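Local coordinates for protein-l-isoaspartate o-methyltransferase (Thermotoga maritima, PDB 1DL5), which catalyses methyl transfer to the carboxylate of isoaspartyl residues in damaged proteins, a reaction of protein repair, at residues G197-E202 / R296-L301; Y300-V305 / H312-I317; L177-R182 / F240-D245. One frame throughout, in Å; residues are numbered along the deposited sequence.

The three contacts lie on the same side of the chain's centre. Contacts 1 and 2 have centres about 9 Å apart. They share Tyr-300 and Leu-301 and reach the same sheet, where Leu-303 N probably donates to Gly-197 O at 2.8 Å. Contact 3 is about 12 Å from contact 1, centre to centre. Its Arg-182 makes salt bridges to Glu-202 and Glu-299 of contact 1, and Phe-298 packs on Leu-177 and Glu-242. Contacts 2 and 3, about 16 Å apart by centres, meet through Leu-243. Contacts 1 and 3 each join the methyltransferase family region to the C-terminal one. Bound cadmium lies about 7 Å from the side chain of His-312 and about 9 Å from that of Val-241.

Contact 1 (G197-E202 / R296-L301); sequences GNYKLE and RSFEYL
Phe-298 turns a ring edge toward the face of Tyr-199. The two rings form an offset edge-to-face pair, with centroids 5.7 Å apart and planes at 79°. The nearest atoms are Phe-298 CE1 and Tyr-199 CD1, at 3.7 Å. Phe-298 O also accepts from a water that in turn accepts from Tyr-199 N. Glu-299 follows and lies alongside Tyr-199, pointing the same way. Its CG sits over the middle of the tyrosine ring, 3.7 Å from the centroid of Tyr-199, in a CH-pi contact. The chain of Glu-299 bends sharply there (chi2 97°) and its carboxylate turns off the ring. Glu-299 OE1 accepts from Ser-297 OG at 2.6 Å, from above the carboxylate plane, while OE2 forms a salt bridge to Arg-182. The same arginine binds Glu-202 OE2, which also accepts from Tyr-199 OH at 2.9 Å and so fixes the phenol end. Glu-299 O is joined to Tyr-199 O by a second water. Leu-301 O accepts from the first water at 2.6 Å. No direct hydrogen bond joins the two segments. The waters bridge the backbones beside the sheet pairing of Gly-197 with Leu-303. Strand 194-202 carries a classic beta bulge at Lys-200 and Leu-201, opposite Ala-185. It is the last strand from the methyltransferase region, followed across the Rossmann-like mixed sheet by strand 302-306 from the C-terminal region.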
loop_
_atom_site.group_PDB
_atom_site.type_symbol
_atom_site.label_atom_id
_atom_site.label_comp_id
_atom_site.label_asym_id
_atom_site.label_seq_id
_atom_site.Cartn_x
_atom_site.Cartn_y
_atom_site.Cartn_z
ATOM N N GLY A 197 10.921 -13.354 14.594
ATOM C CA GLY A 197 10.991 -14.440 15.547
ATOM C C GLY A 197 10.631 -15.820 15.073
ATOM O O GLY A 197 10.418 -16.068 13.882
ATOM N N ASN A 198 10.529 -16.717 16.046
ATOM C CA ASN A 198 10.257 -18.109 15.777
ATOM C C ASN A 198 9.308 -18.734 16.785
ATOM O O ASN A 198 9.205 -18.293 17.931
ATOM C CB ASN A 198 11.579 -18.883 15.815
ATOM C CG ASN A 198 12.687 -18.194 15.039
ATOM O OD1 ASN A 198 12.737 -18.263 13.817
ATOM N ND2 ASN A 198 13.576 -17.513 15.752
ATOM N N TYR A 199 8.635 -19.785 16.334
ATOM C CA TYR A 199 7.725 -20.565 17.160
ATOM C C TYR A 199 8.589 -21.279 18.200
ATOM O O TYR A 199 9.721 -21.675 17.900
ATOM C CB TYR A 199 7.017 -21.595 16.274
ATOM C CG TYR A 199 6.426 -22.771 17.011
ATOM C CD1 TYR A 199 5.192 -22.674 17.642
ATOM C CD2 TYR A 199 7.099 -23.998 17.056
ATOM C CE1 TYR A 199 4.633 -23.768 18.298
ATOM C CE2 TYR A 199 6.553 -25.095 17.711
ATOM C CZ TYR A 199 5.321 -24.975 18.326
ATOM O OH TYR A 199 4.763 -26.060 18.960
ATOM N N LYS A 200 8.064 -21.440 19.414
ATOM C CA LYS A 200 8.798 -22.113 20.478
ATOM C C LYS A 200 8.130 -23.411 20.922
ATOM O O LYS A 200 8.756 -24.476 20.911
ATOM C CB LYS A 200 8.962 -21.176 21.679
ATOM C CG LYS A 200 9.992 -20.085 21.463
ATOM C CD LYS A 200 11.361 -20.714 21.244
ATOM C CE LYS A 200 12.444 -19.684 21.022
ATOM N NZ LYS A 200 13.764 -20.354 20.886
ATOM N N LEU A 201 6.864 -23.325 21.314
ATOM C CA LEU A 201 6.134 -24.506 21.760
ATOM C C LEU A 201 4.648 -24.212 21.903
ATOM O O LEU A 201 4.224 -23.060 21.799
ATOM C CB LEU A 201 6.678 -24.982 23.109
ATOM C CG LEU A 201 6.295 -24.186 24.365
ATOM C CD1 LEU A 201 6.841 -24.918 25.589
ATOM C CD2 LEU A 201 6.836 -22.766 24.304
ATOM N N GLU A 202 3.860 -25.262 22.131
ATOM C CA GLU A 202 2.420 -25.120 22.334
ATOM C C GLU A 202 2.214 -24.791 23.813
ATOM O O GLU A 202 2.904 -25.346 24.670
ATOM C CB GLU A 202 1.692 -26.439 22.040
ATOM C CG GLU A 202 1.879 -27.000 20.647
ATOM C CD GLU A 202 1.229 -26.148 19.589
ATOM O OE1 GLU A 202 0.012 -26.313 19.359
ATOM O OE2 GLU A 202 1.925 -25.304 18.993
ATOM N N ARG A 296 6.639 -25.204 4.118
ATOM C CA ARG A 296 6.615 -25.658 5.506
ATOM C C ARG A 296 5.640 -24.836 6.355
ATOM O O ARG A 296 5.339 -23.687 6.028
ATOM C CB ARG A 296 8.021 -25.578 6.103
ATOM C CG ARG A 296 8.917 -26.431 5.404
ATOM N N SER A 297 5.146 -25.430 7.439
ATOM C CA SER A 297 4.219 -24.737 8.327
ATOM C C SER A 297 4.983 -23.713 9.159
ATOM O O SER A 297 6.214 -23.726 9.195
ATOM C CB SER A 297 3.483 -25.732 9.229
ATOM O OG SER A 297 4.378 -26.520 9.983
ATOM N N PHE A 298 4.246 -22.832 9.831
ATOM C CA PHE A 298 4.854 -21.765 10.620
ATOM C C PHE A 298 5.897 -22.190 11.646
ATOM O O PHE A 298 6.824 -21.434 11.918
ATOM C CB PHE A 298 3.762 -20.917 11.303
ATOM C CG PHE A 298 3.045 -21.616 12.432
ATOM C CD1 PHE A 298 3.580 -21.620 13.719
ATOM C CD2 PHE A 298 1.832 -22.262 12.209
ATOM C CE1 PHE A 298 2.918 -22.257 14.766
ATOM C CE2 PHE A 298 1.157 -22.906 13.252
ATOM C CZ PHE A 298 1.703 -22.903 14.533
ATOM N N GLU A 299 5.764 -23.389 12.206
ATOM C CA GLU A 299 6.726 -23.846 13.211
ATOM C C GLU A 299 8.160 -23.907 12.696
ATOM O O GLU A 299 9.115 -23.808 13.476
ATOM C CB GLU A 299 6.343 -25.235 13.743
ATOM C CG GLU A 299 4.982 -25.308 14.424
ATOM C CD GLU A 299 3.888 -25.812 13.507
ATOM O OE1 GLU A 299 3.911 -25.483 12.300
ATOM O OE2 GLU A 299 2.991 -26.533 13.996
ATOM N N TYR A 300 8.316 -24.051 11.384
ATOM C CA TYR A 300 9.647 -24.176 10.802
ATOM C C TYR A 300 10.142 -22.986 9.993
ATOM O O TYR A 300 11.083 -23.124 9.210
ATOM C CB TYR A 300 9.698 -25.430 9.925
ATOM C CG TYR A 300 9.124 -26.651 10.603
ATOM C CD1 TYR A 300 9.904 -27.425 11.461
ATOM C CD2 TYR A 300 7.790 -27.008 10.425
ATOM C CE1 TYR A 300 9.369 -28.524 12.128
ATOM C CE2 TYR A 300 7.242 -28.108 11.087
ATOM C CZ TYR A 300 8.038 -28.857 11.938
ATOM O OH TYR A 300 7.502 -29.930 12.611
ATOM N N LEU A 301 9.532 -21.823 10.188
ATOM C CA LEU A 301 9.922 -20.629 9.443
ATOM C C LEU A 301 10.268 -19.461 10.354
ATOM O O LEU A 301 9.810 -19.399 11.494
ATOM C CB LEU A 301 8.771 -20.191 8.533
ATOM C CG LEU A 301 8.228 -21.183 7.505
ATOM C CD1 LEU A 301 6.954 -20.622 6.866
ATOM C CD2 LEU A 301 9.295 -21.443 6.450
HETATM O O HOH W 1 8.399 -20.098 13.606
HETATM O O HOH W 2 10.592 -22.420 15.354
#

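Contact 2 (Y300-V305 / H312-I317); sequences YLMLHV and HISCSI
Met-302 and Ser-314 face each other as an antiparallel hydrogen-bonded pair. Met-302 N donates to Ser-314 O at 2.9 Å, and Ser-314 N returns a bond to Met-302 O at 3.1 Å. His-304 and His-312 repeat the pattern. His-304 N gives to His-312 O, and His-312 N gives to His-304 O. Leu-303 and Ile-313, between them, are a non-hydrogen-bonded pair whose backbones look outward. Leu-303 N probably gives its hydrogen bond to Gly-197 O of strand 194-202, while Ile-313 N donates to Gln-289 OE1.

A further bond comes from side chains. His-304 NE2 and Ser-314 OG are 2.7 Å apart, nearly straight at 164°, with the hydroxyl in the plane of the imidazole at its edge. Either may be the donor. Ser-314 OG stands between its own N and carbonyl carbon (chi1 71°), which puts it beside the histidine. The His-304 and His-312 rings form an offset stack, centroids 4.2 Å apart and planes at 20°. His-304 CB lies over the centre of the His-312 ring, 3.5 Å from its centroid.

The other face of the hairpin is apolar. Leu-301 CD1 touches Ile-313 CG2 at 3.6 Å, and Leu-301 CD2 reaches Cys-315 CB at 4.1 Å. Cys-315 is tied to Cys-293 by a disulfide. The arrangement is a beta hairpin, strands 302-306 and 312-314, which closes the edge of the large mixed sheet, with helices 237-248 and 281-292 against its leucine and isoleucine face.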
loop_
_atom_site.group_PDB
_atom_site.type_symbol
_atom_site.label_atom_id
_atom_site.label_comp_id
_atom_site.label_asym_id
_atom_site.label_seq_id
_atom_site.Cartn_x
_atom_site.Cartn_y
_atom_site.Cartn_z
ATOM N N TYR A 300 8.316 -24.051 11.384
ATOM C CA TYR A 300 9.647 -24.176 10.802
ATOM C C TYR A 300 10.142 -22.986 9.993
ATOM O O TYR A 300 11.083 -23.124 9.210
ATOM C CB TYR A 300 9.698 -25.430 9.925
ATOM C CG TYR A 300 9.124 -26.651 10.603
ATOM C CD1 TYR A 300 9.904 -27.425 11.461
ATOM C CD2 TYR A 300 7.790 -27.008 10.425
ATOM C CE1 TYR A 300 9.369 -28.524 12.128
ATOM C CE2 TYR A 300 7.242 -28.108 11.087
ATOM C CZ TYR A 300 8.038 -28.857 11.938
ATOM O OH TYR A 300 7.502 -29.930 12.611
ATOM N N LEU A 301 9.532 -21.823 10.188
ATOM C CA LEU A 301 9.922 -20.629 9.443
ATOM C C LEU A 301 10.268 -19.461 10.354
ATOM O O LEU A 301 9.810 -19.399 11.494
ATOM C CB LEU A 301 8.771 -20.191 8.533
ATOM C CG LEU A 301 8.228 -21.183 7.505
ATOM C CD1 LEU A 301 6.954 -20.622 6.866
ATOM C CD2 LEU A 301 9.295 -21.443 6.450
ATOM N N MET A 302 11.086 -18.537 9.858
ATOM C CA MET A 302 11.396 -17.354 10.644
ATOM C C MET A 302 10.362 -16.323 10.204
ATOM O O MET A 302 10.201 -16.053 9.007
ATOM C CB MET A 302 12.801 -16.833 10.367
ATOM C CG MET A 302 13.121 -15.614 11.211
ATOM S SD MET A 302 14.851 -15.171 11.209
ATOM C CE MET A 302 15.480 -16.346 12.410
ATOM N N LEU A 303 9.654 -15.761 11.173
ATOM C CA LEU A 303 8.608 -14.793 10.890
ATOM C C LEU A 303 9.073 -13.357 11.051
ATOM O O LEU A 303 9.752 -13.019 12.018
ATOM C CB LEU A 303 7.412 -15.053 11.811
ATOM C CG LEU A 303 6.953 -16.516 11.870
ATOM C CD1 LEU A 303 5.729 -16.615 12.765
ATOM C CD2 LEU A 303 6.623 -17.023 10.457
ATOM N N HIS A 304 8.720 -12.519 10.083
ATOM C CA HIS A 304 9.072 -11.106 10.117
ATOM C C HIS A 304 7.732 -10.381 10.056
ATOM O O HIS A 304 7.185 -10.141 8.976
ATOM C CB HIS A 304 9.947 -10.737 8.913
ATOM C CG HIS A 304 11.210 -11.546 8.803
ATOM N ND1 HIS A 304 12.465 -10.997 8.967
ATOM C CD2 HIS A 304 11.408 -12.855 8.517
ATOM C CE1 HIS A 304 13.381 -11.932 8.784
ATOM N NE2 HIS A 304 12.767 -13.070 8.509
ATOM N N VAL A 305 7.204 -10.051 11.231
ATOM C CA VAL A 305 5.906 -9.396 11.364
ATOM C C VAL A 305 6.068 -7.888 11.258
ATOM O O VAL A 305 6.664 -7.246 12.121
ATOM C CB VAL A 305 5.264 -9.770 12.718
ATOM C CG1 VAL A 305 3.823 -9.266 12.786
ATOM C CG2 VAL A 305 5.319 -11.282 12.899
ATOM N N HIS A 312 6.968 -10.698 6.042
ATOM C CA HIS A 312 7.629 -11.650 5.166
ATOM C C HIS A 312 8.137 -12.880 5.903
ATOM O O HIS A 312 8.198 -12.908 7.140
ATOM C CB HIS A 312 8.752 -10.993 4.318
ATOM C CG HIS A 312 9.862 -10.355 5.097
ATOM N ND1 HIS A 312 9.812 -9.051 5.538
ATOM C CD2 HIS A 312 11.093 -10.815 5.430
ATOM C CE1 HIS A 312 10.963 -8.732 6.104
ATOM N NE2 HIS A 312 11.759 -9.785 6.052
ATOM N N ILE A 313 8.459 -13.908 5.125
ATOM C CA ILE A 313 8.943 -15.186 5.633
ATOM C C ILE A 313 10.378 -15.438 5.176
ATOM O O ILE A 313 10.758 -15.049 4.073
ATOM C CB ILE A 313 8.074 -16.346 5.083
ATOM C CG1 ILE A 313 6.621 -16.169 5.527
ATOM C CG2 ILE A 313 8.625 -17.685 5.544
ATOM C CD1 ILE A 313 5.653 -17.090 4.803
ATOM N N SER A 314 11.171 -16.077 6.032
ATOM C CA SER A 314 12.545 -16.437 5.680
ATOM C C SER A 314 12.829 -17.824 6.253
ATOM O O SER A 314 12.139 -18.281 7.169
ATOM C CB SER A 314 13.560 -15.406 6.204
ATOM O OG SER A 314 13.709 -15.444 7.611
ATOM N N CYS A 315 13.826 -18.504 5.693
ATOM C CA CYS A 315 14.186 -19.843 6.141
ATOM C C CYS A 315 15.636 -20.163 5.782
ATOM O O CYS A 315 15.931 -21.238 5.263
ATOM C CB CYS A 315 13.256 -20.875 5.493
ATOM S SG CYS A 315 13.244 -20.827 3.666
ATOM N N SER A 316 16.536 -19.231 6.071
ATOM C CA SER A 316 17.954 -19.405 5.763
ATOM C C SER A 316 18.631 -20.551 6.512
ATOM O O SER A 316 19.645 -21.084 6.052
ATOM C CB SER A 316 18.708 -18.103 6.038
ATOM O OG SER A 316 18.572 -17.712 7.393
ATOM N N ILE A 317 18.072 -20.929 7.658
ATOM C CA ILE A 317 18.630 -22.006 8.472
ATOM C C ILE A 317 20.010 -21.624 8.998
ATOM O O ILE A 317 20.317 -22.039 10.136
ATOM C CB ILE A 317 18.750 -23.326 7.665
ATOM C CG1 ILE A 317 17.357 -23.837 7.286
ATOM C CG2 ILE A 317 19.498 -24.377 8.479
ATOM C CD1 ILE A 317 16.465 -24.151 8.473
#

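Contact 3 (L177-R182 / F240-D245); sequences LKLSRR and FVELVD
Glu-242 reaches from helix 237-248 to Leu-177, Leu-179 and Ser-180. Beyond CB the chain swings to the side away from its own carbonyl carbon (chi1 -64°) and then runs extended to the loop. CG rests against Leu-179 CD1 at 3.8 Å. CD comes next and lies 4.0 Å from Leu-177 CD2, the two side chains crossing at about a right angle. At the tip, OE2 is met by Ser-180 OG at 2.5 Å, through the anti lone pair of the carboxylate. Ser-180 has two deposited conformers, so this short length is doubtful. Ser-180 OG also bonds to His-238. A water donates to Glu-242 OE2 as well, its O 2.6 Å away. Glu-242 OE1 probably accepts from another water at 2.9 Å, and Phe-298 CD2 packs against it. Both waters bond only weakly to Arg-182 NH1. The arginine is near Glu-242 by charge alone; its strong partners are Glu-202 and Glu-299.

One residue earlier in the helix, Val-241 CG1 packs on Leu-179 CD2 at 3.6 Å. Leu-179 and Asp-245 run antiparallel past one another, CD2 lying 3.8 Å from Asp-245 OD2. Leu-177 CD1 touches Asp-245 OD2 at 3.5 Å. A water links that oxygen to Leu-179 N. Ser-180 N gives the inner turn bond to Leu-177 O. Leu-177 and Arg-182 exchange N-to-O bonds in both directions. They close a tight hairpin turn between strands 169-174 and 184-191, with a G1 beta bulge at Arg-181 and Arg-182, packed against a helix of the C-terminal region.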
loop_
_atom_site.group_PDB
_atom_site.type_symbol
_atom_site.label_atom_id
_atom_site.label_comp_id
_atom_site.label_asym_id
_atom_site.label_seq_id
_atom_site.Cartn_x
_atom_site.Cartn_y
_atom_site.Cartn_z
ATOM N N LEU A 177 -4.447 -19.411 17.793
ATOM C CA LEU A 177 -4.610 -19.846 16.416
ATOM C C LEU A 177 -5.919 -20.635 16.476
ATOM O O LEU A 177 -5.933 -21.864 16.431
ATOM C CB LEU A 177 -3.435 -20.740 16.007
ATOM C CG LEU A 177 -3.185 -20.983 14.519
ATOM C CD1 LEU A 177 -2.999 -19.650 13.800
ATOM C CD2 LEU A 177 -1.936 -21.853 14.357
ATOM N N LYS A 178 -7.017 -19.902 16.605
ATOM C CA LYS A 178 -8.340 -20.498 16.728
ATOM C C LYS A 178 -8.757 -21.372 15.548
ATOM O O LYS A 178 -9.402 -22.406 15.737
ATOM C CB LYS A 178 -9.366 -19.384 16.979
ATOM C CG LYS A 178 -9.043 -18.599 18.251
ATOM C CD LYS A 178 -9.909 -17.362 18.456
ATOM C CE LYS A 178 -9.509 -16.659 19.755
ATOM N NZ LYS A 178 -10.251 -15.393 20.028
ATOM N N LEU A 179 -8.374 -20.971 14.338
ATOM C CA LEU A 179 -8.729 -21.731 13.145
ATOM C C LEU A 179 -8.103 -23.123 13.112
ATOM O O LEU A 179 -8.479 -23.953 12.286
ATOM C CB LEU A 179 -8.355 -20.941 11.885
ATOM C CG LEU A 179 -6.924 -20.426 11.719
ATOM C CD1 LEU A 179 -6.016 -21.549 11.254
ATOM C CD2 LEU A 179 -6.916 -19.298 10.696
ATOM N N SER A 180 -7.150 -23.376 14.007
ATOM C CA SER A 180 -6.505 -24.685 14.086
ATOM C C SER A 180 -6.643 -25.235 15.503
ATOM O O SER A 180 -6.039 -26.252 15.843
ATOM C CB SER A 180 -5.019 -24.571 13.729
ATOM O OG SER A 180 -4.836 -24.031 12.432
ATOM N N ARG A 181 -7.444 -24.558 16.323
ATOM C CA ARG A 181 -7.658 -24.964 17.709
ATOM C C ARG A 181 -6.329 -25.185 18.422
ATOM O O ARG A 181 -6.146 -26.181 19.127
ATOM C CB ARG A 181 -8.500 -26.243 17.764
ATOM C CG ARG A 181 -9.900 -26.073 17.199
ATOM C CD ARG A 181 -10.972 -26.118 18.286
ATOM N NE ARG A 181 -11.110 -27.453 18.868
ATOM C CZ ARG A 181 -12.116 -27.829 19.653
ATOM N NH1 ARG A 181 -13.085 -26.976 19.957
ATOM N NH2 ARG A 181 -12.156 -29.061 20.133
ATOM N N ARG A 182 -5.404 -24.248 18.233
ATOM C CA ARG A 182 -4.087 -24.333 18.851
ATOM C C ARG A 182 -3.658 -23.013 19.474
ATOM O O ARG A 182 -4.223 -21.958 19.188
ATOM C CB ARG A 182 -3.032 -24.730 17.820
ATOM C CG ARG A 182 -3.154 -26.141 17.285
ATOM C CD ARG A 182 -2.140 -26.357 16.177
ATOM N NE ARG A 182 -0.774 -26.147 16.647
ATOM C CZ ARG A 182 0.300 -26.177 15.863
ATOM N NH1 ARG A 182 0.165 -26.405 14.562
ATOM N NH2 ARG A 182 1.510 -25.990 16.378
ATOM N N PHE A 240 -1.166 -22.118 4.775
ATOM C CA PHE A 240 -0.912 -20.751 4.351
ATOM C C PHE A 240 -1.800 -19.792 5.130
ATOM O O PHE A 240 -1.368 -18.705 5.507
ATOM C CB PHE A 240 -1.171 -20.592 2.852
ATOM C CG PHE A 240 -0.729 -19.262 2.305
ATOM C CD1 PHE A 240 0.617 -18.902 2.332
ATOM C CD2 PHE A 240 -1.656 -18.365 1.776
ATOM C CE1 PHE A 240 1.043 -17.665 1.839
ATOM C CE2 PHE A 240 -1.243 -17.120 1.277
ATOM C CZ PHE A 240 0.107 -16.772 1.311
ATOM N N VAL A 241 -3.046 -20.196 5.369
ATOM C CA VAL A 241 -3.975 -19.353 6.113
ATOM C C VAL A 241 -3.458 -19.117 7.532
ATOM O O VAL A 241 -3.587 -18.011 8.066
ATOM C CB VAL A 241 -5.384 -19.981 6.159
ATOM C CG1 VAL A 241 -6.276 -19.211 7.116
ATOM C CG2 VAL A 241 -5.993 -19.963 4.762
ATOM N N GLU A 242 -2.874 -20.147 8.141
ATOM C CA GLU A 242 -2.317 -20.002 9.488
ATOM C C GLU A 242 -1.243 -18.918 9.422
ATOM O O GLU A 242 -1.149 -18.054 10.297
ATOM C CB GLU A 242 -1.650 -21.296 9.968
ATOM C CG GLU A 242 -2.559 -22.506 10.147
ATOM C CD GLU A 242 -1.833 -23.685 10.794
ATOM O OE1 GLU A 242 -0.652 -23.931 10.458
ATOM O OE2 GLU A 242 -2.446 -24.372 11.637
ATOM N N LEU A 243 -0.418 -18.981 8.381
ATOM C CA LEU A 243 0.651 -18.010 8.216
ATOM C C LEU A 243 0.127 -16.589 7.993
ATOM O O LEU A 243 0.702 -15.628 8.505
ATOM C CB LEU A 243 1.574 -18.443 7.067
ATOM C CG LEU A 243 2.580 -19.540 7.445
ATOM C CD1 LEU A 243 3.136 -20.221 6.193
ATOM C CD2 LEU A 243 3.707 -18.927 8.266
ATOM N N VAL A 244 -0.967 -16.452 7.248
ATOM C CA VAL A 244 -1.544 -15.128 6.996
ATOM C C VAL A 244 -2.090 -14.548 8.300
ATOM O O VAL A 244 -1.978 -13.348 8.558
ATOM C CB VAL A 244 -2.679 -15.196 5.946
ATOM C CG1 VAL A 244 -3.405 -13.840 5.864
ATOM C CG2 VAL A 244 -2.097 -15.565 4.581
ATOM N N ASP A 245 -2.678 -15.420 9.116
ATOM C CA ASP A 245 -3.228 -15.041 10.418
ATOM C C ASP A 245 -2.103 -14.468 11.278
ATOM O O ASP A 245 -2.223 -13.379 11.834
ATOM C CB ASP A 245 -3.803 -16.291 11.104
ATOM C CG ASP A 245 -4.406 -16.004 12.469
ATOM O OD1 ASP A 245 -4.279 -14.872 12.980
ATOM O OD2 ASP A 245 -5.012 -16.935 13.038
HETATM O O HOH W 3 -7.470 -18.034 14.348
HETATM O O HOH W 4 1.122 -25.940 11.508
HETATM O O HOH W 5 -2.392 -26.838 12.433
#